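Local coordinates for protein thiosulfate sulfurtransferase (Pseudomonas aeruginosa, PDB 1YT8) that probably transfers sulfur from thiosulfate to cyanide through its rhodanese-like domains, at residues H39-A44 / V112-K117; G297-S302 / A358-R363; P374-I379 / V458-G463. One frame throughout, in Å; residues are numbered along the deposited sequence.

Contact 1: H39-A44 / V112-K117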
loop_
_atom_site.group_PDB
_atom_site.type_symbol
_atom_site.label_atom_id
_atom_site.label_comp_id
_atom_site.label_asym_id
_atom_site.label_seq_id
_atom_site.Cartn_x
_atom_site.Cartn_y
_atom_site.Cartn_z
ATOM N N HIS A 39 2.842 16.085 -2.727
ATOM C CA HIS A 39 1.669 15.940 -1.876
ATOM C C HIS A 39 2.025 16.154 -0.415
ATOM O O HIS A 39 3.176 15.985 -0.018
ATOM C CB HIS A 39 1.043 14.550 -2.063
ATOM C CG HIS A 39 1.934 13.417 -1.659
ATOM N ND1 HIS A 39 2.117 13.044 -0.345
ATOM C CD2 HIS A 39 2.674 12.555 -2.399
ATOM C CE1 HIS A 39 2.926 12.000 -0.291
ATOM N NE2 HIS A 39 3.278 11.684 -1.524
ATOM N N PRO A 40 1.041 16.570 0.401
ATOM C CA PRO A 40 1.298 16.792 1.827
ATOM C C PRO A 40 1.698 15.469 2.472
ATOM O O PRO A 40 1.292 14.401 2.014
ATOM C CB PRO A 40 -0.044 17.309 2.341
ATOM C CG PRO A 40 -0.592 18.042 1.149
ATOM C CD PRO A 40 -0.290 17.078 0.024
ATOM N N LEU A 41 2.483 15.545 3.538
ATOM C CA LEU A 41 2.959 14.351 4.235
ATOM C C LEU A 41 1.909 13.284 4.538
ATOM O O LEU A 41 2.122 12.099 4.262
ATOM C CB LEU A 41 3.648 14.759 5.539
ATOM C CG LEU A 41 4.212 13.632 6.407
ATOM C CD1 LEU A 41 5.156 12.762 5.577
ATOM C CD2 LEU A 41 4.953 14.241 7.597
ATOM N N PHE A 42 0.776 13.697 5.098
ATOM C CA PHE A 42 -0.265 12.746 5.462
ATOM C C PHE A 42 -1.428 12.615 4.494
ATOM O O PHE A 42 -2.474 12.045 4.829
ATOM C CB PHE A 42 -0.753 13.049 6.883
ATOM C CG PHE A 42 0.285 12.761 7.931
ATOM C CD1 PHE A 42 0.680 11.448 8.182
ATOM C CD2 PHE A 42 0.941 13.797 8.592
ATOM C CE1 PHE A 42 1.720 11.167 9.072
ATOM C CE2 PHE A 42 1.982 13.530 9.483
ATOM C CZ PHE A 42 2.374 12.211 9.722
ATOM N N ALA A 43 -1.235 13.120 3.282
ATOM C CA ALA A 43 -2.262 13.006 2.261
ATOM C C ALA A 43 -2.225 11.569 1.745
ATOM O O ALA A 43 -1.159 11.043 1.414
ATOM C CB ALA A 43 -1.989 13.984 1.118
ATOM N N ALA A 44 -3.388 10.934 1.702
ATOM C CA ALA A 44 -3.500 9.572 1.209
ATOM C C ALA A 44 -3.986 9.669 -0.226
ATOM O O ALA A 44 -4.826 10.510 -0.541
ATOM C CB ALA A 44 -4.500 8.784 2.053
ATOM N N VAL A 112 5.920 7.804 -2.802
ATOM C CA VAL A 112 4.777 7.214 -2.098
ATOM C C VAL A 112 5.151 6.651 -0.723
ATOM O O VAL A 112 6.326 6.400 -0.450
ATOM C CB VAL A 112 4.138 6.081 -2.941
ATOM C CG1 VAL A 112 3.660 6.630 -4.276
ATOM C CG2 VAL A 112 5.154 4.956 -3.165
ATOM N N ASN A 113 4.142 6.457 0.128
ATOM C CA ASN A 113 4.319 5.925 1.487
ATOM C C ASN A 113 5.387 6.736 2.223
ATOM O O ASN A 113 6.241 6.187 2.929
ATOM C CB ASN A 113 4.732 4.448 1.430
ATOM C CG ASN A 113 3.853 3.626 0.493
ATOM O OD1 ASN A 113 4.361 2.901 -0.362
ATOM N ND2 ASN A 113 2.534 3.730 0.653
ATOM N N VAL A 114 5.307 8.054 2.072
ATOM C CA VAL A 114 6.280 8.964 2.664
ATOM C C VAL A 114 6.393 8.927 4.189
ATOM O O VAL A 114 7.504 8.917 4.722
ATOM C CB VAL A 114 6.023 10.406 2.172
ATOM C CG1 VAL A 114 7.079 11.356 2.729
ATOM C CG2 VAL A 114 6.065 10.424 0.644
ATOM N N PRO A 115 5.261 8.906 4.912
ATOM C CA PRO A 115 5.395 8.861 6.373
ATOM C C PRO A 115 6.224 7.650 6.810
ATOM O O PRO A 115 7.117 7.761 7.657
ATOM C CB PRO A 115 3.948 8.774 6.848
ATOM C CG PRO A 115 3.212 9.572 5.806
ATOM C CD PRO A 115 3.851 9.080 4.516
ATOM N N SER A 116 5.931 6.497 6.219
ATOM C CA SER A 116 6.648 5.268 6.547
ATOM C C SER A 116 8.135 5.344 6.223
ATOM O O SER A 116 8.977 4.912 7.018
ATOM C CB SER A 116 6.032 4.080 5.802
ATOM O OG SER A 116 4.690 3.865 6.196
ATOM N N LYS A 117 8.463 5.885 5.054
ATOM C CA LYS A 117 9.857 5.987 4.639
ATOM C C LYS A 117 10.625 7.059 5.402
ATOM O O LYS A 117 11.795 6.871 5.743
ATOM C CB LYS A 117 9.935 6.247 3.135
ATOM C CG LYS A 117 9.280 5.155 2.311
ATOM C CD LYS A 117 9.290 5.493 0.834
ATOM C CE LYS A 117 8.677 4.367 0.020
ATOM N NZ LYS A 117 8.647 4.713 -1.430
#
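P40 O sits between H39 and L41, the two residues that meet V114, and is gripped from opposite faces of its plane. On one side H39 ND1 bonds to P40 O at 2.8 Å, almost straight at 168°. This donor stands above the carbonyl plane, although the oxygen lies close to the plane of the imidazole. On the other side A43 N bonds to the same oxygen and closes the type I turn P40-A43. H39 NE2 is bonded to the carbonyl oxygen of D111, just ahead of V112. The two bonds pin the rotation of the ring, and with a carbonyl at each nitrogen the imidazole may well be protonated.

This loop runs from helix 32-35 to strand 44-45, an edge strand of the five-stranded parallel sheet of the first rhodanese-like domain. Against it stands the first turn of helix 114-127, which comes after strand 91-94 and helix 97-103.

The side chains of the two segments meet by apolar packing. V114 divides its branches: CG1 is anti to the backbone N (chi1 -177°) and lies 3.7 Å from L41 CD1, while V114 CG2 approaches the H39 ring obliquely, 3.6 Å from H39 CE1. L41 CD1 also touches P115 CG at 3.7 Å. P115 is the residue that buries most surface in this contact, and its CG comes within 3.2 Å of L41 O as well. F42 flanks the proline with its ring, CE1 lying 3.9 Å from P115 CG, and L41 CG rests over one face of that phenyl ring. F109 backs both L41 and V114, and helix 514-521 reaches L41 through L518 and D521. N113 ND2 and S116 OG instead bond to D315 and to the carbonyl of V311.

Contact 2: G297-S302 / A358-R363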
loop_
_atom_site.group_PDB
_atom_site.type_symbol
_atom_site.label_atom_id
_atom_site.label_comp_id
_atom_site.label_asym_id
_atom_site.label_seq_id
_atom_site.Cartn_x
_atom_site.Cartn_y
_atom_site.Cartn_z
ATOM N N GLY A 297 -7.733 -18.937 7.781
ATOM C CA GLY A 297 -8.646 -18.634 8.866
ATOM C C GLY A 297 -8.302 -17.307 9.516
ATOM O O GLY A 297 -7.158 -17.089 9.912
ATOM N N HIS A 298 -9.287 -16.421 9.632
ATOM C CA HIS A 298 -9.061 -15.108 10.227
ATOM C C HIS A 298 -10.291 -14.590 10.961
ATOM O O HIS A 298 -11.394 -15.108 10.782
ATOM C CB HIS A 298 -8.645 -14.114 9.138
ATOM C CG HIS A 298 -9.622 -14.003 8.009
ATOM N ND1 HIS A 298 -10.772 -13.245 8.086
ATOM C CD2 HIS A 298 -9.615 -14.547 6.769
ATOM C CE1 HIS A 298 -11.429 -13.327 6.943
ATOM N NE2 HIS A 298 -10.749 -14.111 6.127
ATOM N N LEU A 299 -10.093 -13.568 11.789
ATOM C CA LEU A 299 -11.190 -12.987 12.554
ATOM C C LEU A 299 -12.171 -12.246 11.666
ATOM O O LEU A 299 -11.774 -11.523 10.753
ATOM C CB LEU A 299 -10.665 -12.018 13.618
ATOM C CG LEU A 299 -10.340 -12.579 15.002
ATOM C CD1 LEU A 299 -9.188 -13.565 14.920
ATOM C CD2 LEU A 299 -9.992 -11.430 15.927
ATOM N N PRO A 300 -13.476 -12.416 11.922
ATOM C CA PRO A 300 -14.474 -11.723 11.106
ATOM C C PRO A 300 -14.253 -10.218 11.207
ATOM O O PRO A 300 -14.005 -9.694 12.295
ATOM C CB PRO A 300 -15.795 -12.151 11.740
ATOM C CG PRO A 300 -15.487 -13.531 12.248
ATOM C CD PRO A 300 -14.122 -13.340 12.872
ATOM N N GLY A 301 -14.322 -9.531 10.073
ATOM C CA GLY A 301 -14.142 -8.091 10.077
ATOM C C GLY A 301 -12.705 -7.626 9.947
ATOM O O GLY A 301 -12.457 -6.429 9.800
ATOM N N SER A 302 -11.755 -8.555 10.000
ATOM C CA SER A 302 -10.351 -8.183 9.886
ATOM C C SER A 302 -9.889 -8.179 8.434
ATOM O O SER A 302 -10.412 -8.918 7.598
ATOM C CB SER A 302 -9.470 -9.125 10.720
ATOM O OG SER A 302 -9.484 -10.453 10.221
ATOM N N ALA A 358 -10.311 -20.934 17.703
ATOM C CA ALA A 358 -11.715 -20.822 17.321
ATOM C C ALA A 358 -12.104 -19.437 16.807
ATOM O O ALA A 358 -13.054 -19.305 16.035
ATOM C CB ALA A 358 -12.602 -21.202 18.502
ATOM N N ASP A 359 -11.375 -18.408 17.230
ATOM C CA ASP A 359 -11.672 -17.040 16.808
ATOM C C ASP A 359 -11.325 -16.758 15.344
ATOM O O ASP A 359 -11.843 -15.815 14.748
ATOM C CB ASP A 359 -10.944 -16.043 17.717
ATOM C CG ASP A 359 -11.392 -16.141 19.163
ATOM O OD1 ASP A 359 -12.613 -16.061 19.414
ATOM O OD2 ASP A 359 -10.528 -16.296 20.049
ATOM N N PHE A 360 -10.444 -17.572 14.772
ATOM C CA PHE A 360 -10.045 -17.423 13.375
ATOM C C PHE A 360 -11.002 -18.280 12.553
ATOM O O PHE A 360 -10.597 -19.231 11.886
ATOM C CB PHE A 360 -8.602 -17.903 13.200
ATOM C CG PHE A 360 -7.592 -17.071 13.943
ATOM C CD1 PHE A 360 -6.898 -16.053 13.298
ATOM C CD2 PHE A 360 -7.356 -17.284 15.299
ATOM C CE1 PHE A 360 -5.985 -15.259 13.991
ATOM C CE2 PHE A 360 -6.446 -16.494 16.001
ATOM C CZ PHE A 360 -5.760 -15.480 15.345
ATOM N N SER A 361 -12.281 -17.916 12.611
ATOM C CA SER A 361 -13.345 -18.650 11.936
ATOM C C SER A 361 -13.615 -18.326 10.467
ATOM O O SER A 361 -13.997 -19.210 9.700
ATOM C CB SER A 361 -14.638 -18.484 12.735
ATOM O OG SER A 361 -14.915 -17.111 12.975
ATOM N N GLU A 362 -13.426 -17.070 10.076
ATOM C CA GLU A 362 -13.678 -16.655 8.698
ATOM C C GLU A 362 -12.558 -17.119 7.767
ATOM O O GLU A 362 -11.377 -16.961 8.076
ATOM C CB GLU A 362 -13.833 -15.133 8.651
ATOM C CG GLU A 362 -14.471 -14.597 7.386
ATOM C CD GLU A 362 -14.758 -13.110 7.479
ATOM O OE1 GLU A 362 -15.576 -12.718 8.339
ATOM O OE2 GLU A 362 -14.165 -12.333 6.701
ATOM N N ARG A 363 -12.927 -17.681 6.620
ATOM C CA ARG A 363 -11.934 -18.195 5.686
ATOM C C ARG A 363 -12.000 -17.594 4.288
ATOM O O ARG A 363 -13.040 -17.101 3.856
ATOM C CB ARG A 363 -12.067 -19.718 5.606
ATOM C CG ARG A 363 -12.235 -20.346 6.980
ATOM C CD ARG A 363 -12.179 -21.862 6.968
ATOM N NE ARG A 363 -12.521 -22.402 8.284
ATOM C CZ ARG A 363 -11.858 -22.132 9.406
ATOM N NH1 ARG A 363 -10.805 -21.325 9.385
ATOM N NH2 ARG A 363 -12.257 -22.657 10.556
HETATM O O HOH W 1 -13.004 -13.540 4.052
HETATM O O HOH W 2 -13.025 -9.660 7.162
HETATM O O HOH W 3 -16.310 -10.331 7.912
#
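H298 and E362 form a single antiparallel bridge, a hydrogen-bonded pair that ties the loop between helix 291-296 and strand 303-304 of a rhodanese-like domain to the chain leaving its last sheet strand, 348-352. In the backbone, H298 N donates to E362 O at 2.7 Å, and E362 N returns a bond to H298 O at 2.9 Å.

The polar side chains meet around the same pair. The imidazole lies with one face over E362 O, while the carboxylate reaches its edge: E362 OE2 is in the ring plane, 2.9 Å from H298 CE1, with the two flat groups turned 77° apart. CG of E362 is anti to the backbone N (chi1 -164°), sending the extended chain obliquely across the imidazole to the CE1 edge. One water joins H298 NE2 to E362 OE2, a second links that oxygen to S302 O, and a third donates to E362 OE1. Outside the two segments the imidazole also stacks with the ring of Y294.

The F360 ring gathers the remaining contacts. L299 CD1 makes a CH-pi contact 3.7 Å from the F360 ring centroid, only 11° off the normal. At the edge of the same ring, G297 O lies 3.6 Å from F360 CD1.

Contact 3: P374-I379 / V458-G463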
loop_
_atom_site.group_PDB
_atom_site.type_symbol
_atom_site.label_atom_id
_atom_site.label_comp_id
_atom_site.label_asym_id
_atom_site.label_seq_id
_atom_site.Cartn_x
_atom_site.Cartn_y
_atom_site.Cartn_z
ATOM N N PRO A 374 -24.145 0.001 -8.911
ATOM C CA PRO A 374 -25.079 0.630 -9.852
ATOM C C PRO A 374 -25.590 -0.376 -10.880
ATOM O O PRO A 374 -24.938 -1.383 -11.156
ATOM C CB PRO A 374 -24.243 1.745 -10.483
ATOM C CG PRO A 374 -22.847 1.218 -10.395
ATOM C CD PRO A 374 -22.808 0.607 -9.015
ATOM N N ARG A 375 -26.757 -0.103 -11.447
ATOM C CA ARG A 375 -27.337 -1.007 -12.427
ATOM C C ARG A 375 -26.699 -0.831 -13.799
ATOM O O ARG A 375 -26.203 0.244 -14.134
ATOM C CB ARG A 375 -28.844 -0.781 -12.536
ATOM C CG ARG A 375 -29.520 -1.755 -13.480
ATOM C CD ARG A 375 -30.997 -1.456 -13.665
ATOM N NE ARG A 375 -31.575 -2.334 -14.678
ATOM C CZ ARG A 375 -31.159 -2.392 -15.940
ATOM N NH1 ARG A 375 -30.161 -1.617 -16.349
ATOM N NH2 ARG A 375 -31.733 -3.229 -16.793
ATOM N N ALA A 376 -26.708 -1.897 -14.590
ATOM C CA ALA A 376 -26.142 -1.846 -15.927
ATOM C C ALA A 376 -26.661 -2.982 -16.789
ATOM O O ALA A 376 -26.927 -4.081 -16.297
ATOM C CB ALA A 376 -24.613 -1.910 -15.853
ATOM N N ASP A 377 -26.822 -2.704 -18.076
ATOM C CA ASP A 377 -27.262 -3.717 -19.018
ATOM C C ASP A 377 -25.983 -4.444 -19.416
ATOM O O ASP A 377 -24.996 -3.812 -19.808
ATOM C CB ASP A 377 -27.921 -3.062 -20.236
ATOM C CG ASP A 377 -29.197 -2.325 -19.876
ATOM O OD1 ASP A 377 -30.091 -2.951 -19.266
ATOM O OD2 ASP A 377 -29.310 -1.127 -20.198
ATOM N N THR A 378 -25.987 -5.767 -19.292
ATOM C CA THR A 378 -24.802 -6.549 -19.616
ATOM C C THR A 378 -24.873 -7.265 -20.957
ATOM O O THR A 378 -25.938 -7.403 -21.561
ATOM C CB THR A 378 -24.513 -7.601 -18.525
ATOM O OG1 THR A 378 -25.646 -8.465 -18.379
ATOM C CG2 THR A 378 -24.217 -6.923 -17.194
ATOM N N ILE A 379 -23.712 -7.714 -21.412
ATOM C CA ILE A 379 -23.587 -8.428 -22.668
ATOM C C ILE A 379 -22.588 -9.561 -22.439
ATOM O O ILE A 379 -21.563 -9.363 -21.788
ATOM C CB ILE A 379 -23.083 -7.486 -23.785
ATOM C CG1 ILE A 379 -22.959 -8.251 -25.104
ATOM C CG2 ILE A 379 -21.746 -6.867 -23.385
ATOM C CD1 ILE A 379 -22.534 -7.378 -26.277
ATOM N N VAL A 458 -24.826 2.111 -23.788
ATOM C CA VAL A 458 -23.645 1.629 -23.075
ATOM C C VAL A 458 -23.949 0.308 -22.384
ATOM O O VAL A 458 -24.990 0.158 -21.737
ATOM C CB VAL A 458 -23.159 2.658 -22.015
ATOM C CG1 VAL A 458 -21.906 2.138 -21.315
ATOM C CG2 VAL A 458 -22.867 3.994 -22.681
ATOM N N PHE A 459 -23.034 -0.647 -22.530
ATOM C CA PHE A 459 -23.180 -1.973 -21.938
ATOM C C PHE A 459 -21.964 -2.371 -21.114
ATOM O O PHE A 459 -20.865 -1.848 -21.313
ATOM C CB PHE A 459 -23.381 -3.015 -23.038
ATOM C CG PHE A 459 -24.687 -2.882 -23.758
ATOM C CD1 PHE A 459 -25.770 -3.685 -23.414
ATOM C CD2 PHE A 459 -24.845 -1.933 -24.763
ATOM C CE1 PHE A 459 -26.996 -3.541 -24.068
ATOM C CE2 PHE A 459 -26.065 -1.782 -25.418
ATOM C CZ PHE A 459 -27.140 -2.587 -25.069
ATOM N N LEU A 460 -22.177 -3.309 -20.197
ATOM C CA LEU A 460 -21.118 -3.822 -19.338
ATOM C C LEU A 460 -20.840 -5.268 -19.727
ATOM O O LEU A 460 -21.763 -6.080 -19.813
ATOM C CB LEU A 460 -21.550 -3.776 -17.870
ATOM C CG LEU A 460 -20.543 -4.307 -16.847
ATOM C CD1 LEU A 460 -19.326 -3.388 -16.816
ATOM C CD2 LEU A 460 -21.195 -4.373 -15.460
ATOM N N LEU A 461 -19.575 -5.587 -19.974
ATOM C CA LEU A 461 -19.209 -6.951 -20.330
ATOM C C LEU A 461 -19.391 -7.827 -19.094
ATOM O O LEU A 461 -18.740 -7.610 -18.067
ATOM C CB LEU A 461 -17.755 -7.008 -20.803
ATOM C CG LEU A 461 -17.243 -8.386 -21.236
ATOM C CD1 LEU A 461 -18.122 -8.930 -22.352
ATOM C CD2 LEU A 461 -15.800 -8.275 -21.708
ATOM N N ASP A 462 -20.287 -8.805 -19.199
ATOM C CA ASP A 462 -20.586 -9.724 -18.105
ATOM C C ASP A 462 -19.340 -10.513 -17.710
ATOM O O ASP A 462 -18.882 -11.370 -18.463
ATOM C CB ASP A 462 -21.681 -10.704 -18.539
ATOM C CG ASP A 462 -22.467 -11.271 -17.367
ATOM O OD1 ASP A 462 -21.872 -11.520 -16.296
ATOM O OD2 ASP A 462 -23.689 -11.481 -17.526
ATOM N N GLY A 463 -18.792 -10.222 -16.535
ATOM C CA GLY A 463 -17.608 -10.935 -16.078
ATOM C C GLY A 463 -16.285 -10.313 -16.496
ATOM O O GLY A 463 -15.213 -10.827 -16.164
HETATM O O HOH W 4 -27.892 0.098 -22.299
HETATM O O HOH W 5 -26.063 -0.150 -19.050
#
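T378 pairs with L460 and I379 with L461 in parallel bridges, and the tight part of the contact is the backbone pairing between them. L460 N donates to D377 O at 2.9 Å and 162°, in the carbonyl plane. I379 N then bonds to L460 O at 3.0 Å, and D462 N to I379 O at 2.9 Å, both donors tilted from the carbonyl plane. The strands are close enough for T378 CA to make a CA-H...O contact of 3.1 Å with L460 O. Beside them, the methyl of A376 meets L460 CB, and L461 CD1 tucks against I379 O at 3.5 Å.

The D377 side is looser and wet. CB of D377 rests near F459 CD1 at 3.9 Å, but its carboxylate looks to other partners: OD1 forms a salt bridge with R375 NH2, and OD2 takes a bond from a water that also serves V458 O. A second water joins D377 N to that same carbonyl.

In this rhodanese-like sheet, 378-379 is an edge strand and 458-461 separates it from 432-436. L460 faces helix 441-454 at A443; on the other face I379 and L461 pack on helix 381-387, whose W387 meets F459 edge-to-face.

How the contacts relate
The three contacts lie apart, with centres 31 to 37 Å from one another and no touching atoms. Contact 1 is the buried one, its centre about 11 Å from the centre of the chain, and between its segments it is mostly apolar packing of a loop on a helix start. Contacts 2 and 3 are partly buried and farther out, their centres about 22 and 30 Å from that of the chain; both use backbone bonds and ordered waters. Contacts 1 and 2 involve comparable loops, each leading into an edge strand of its own five-stranded sheet, but one meets a helix and the other an irregular, turning loop. Contact 3 alone joins two strands within a sheet.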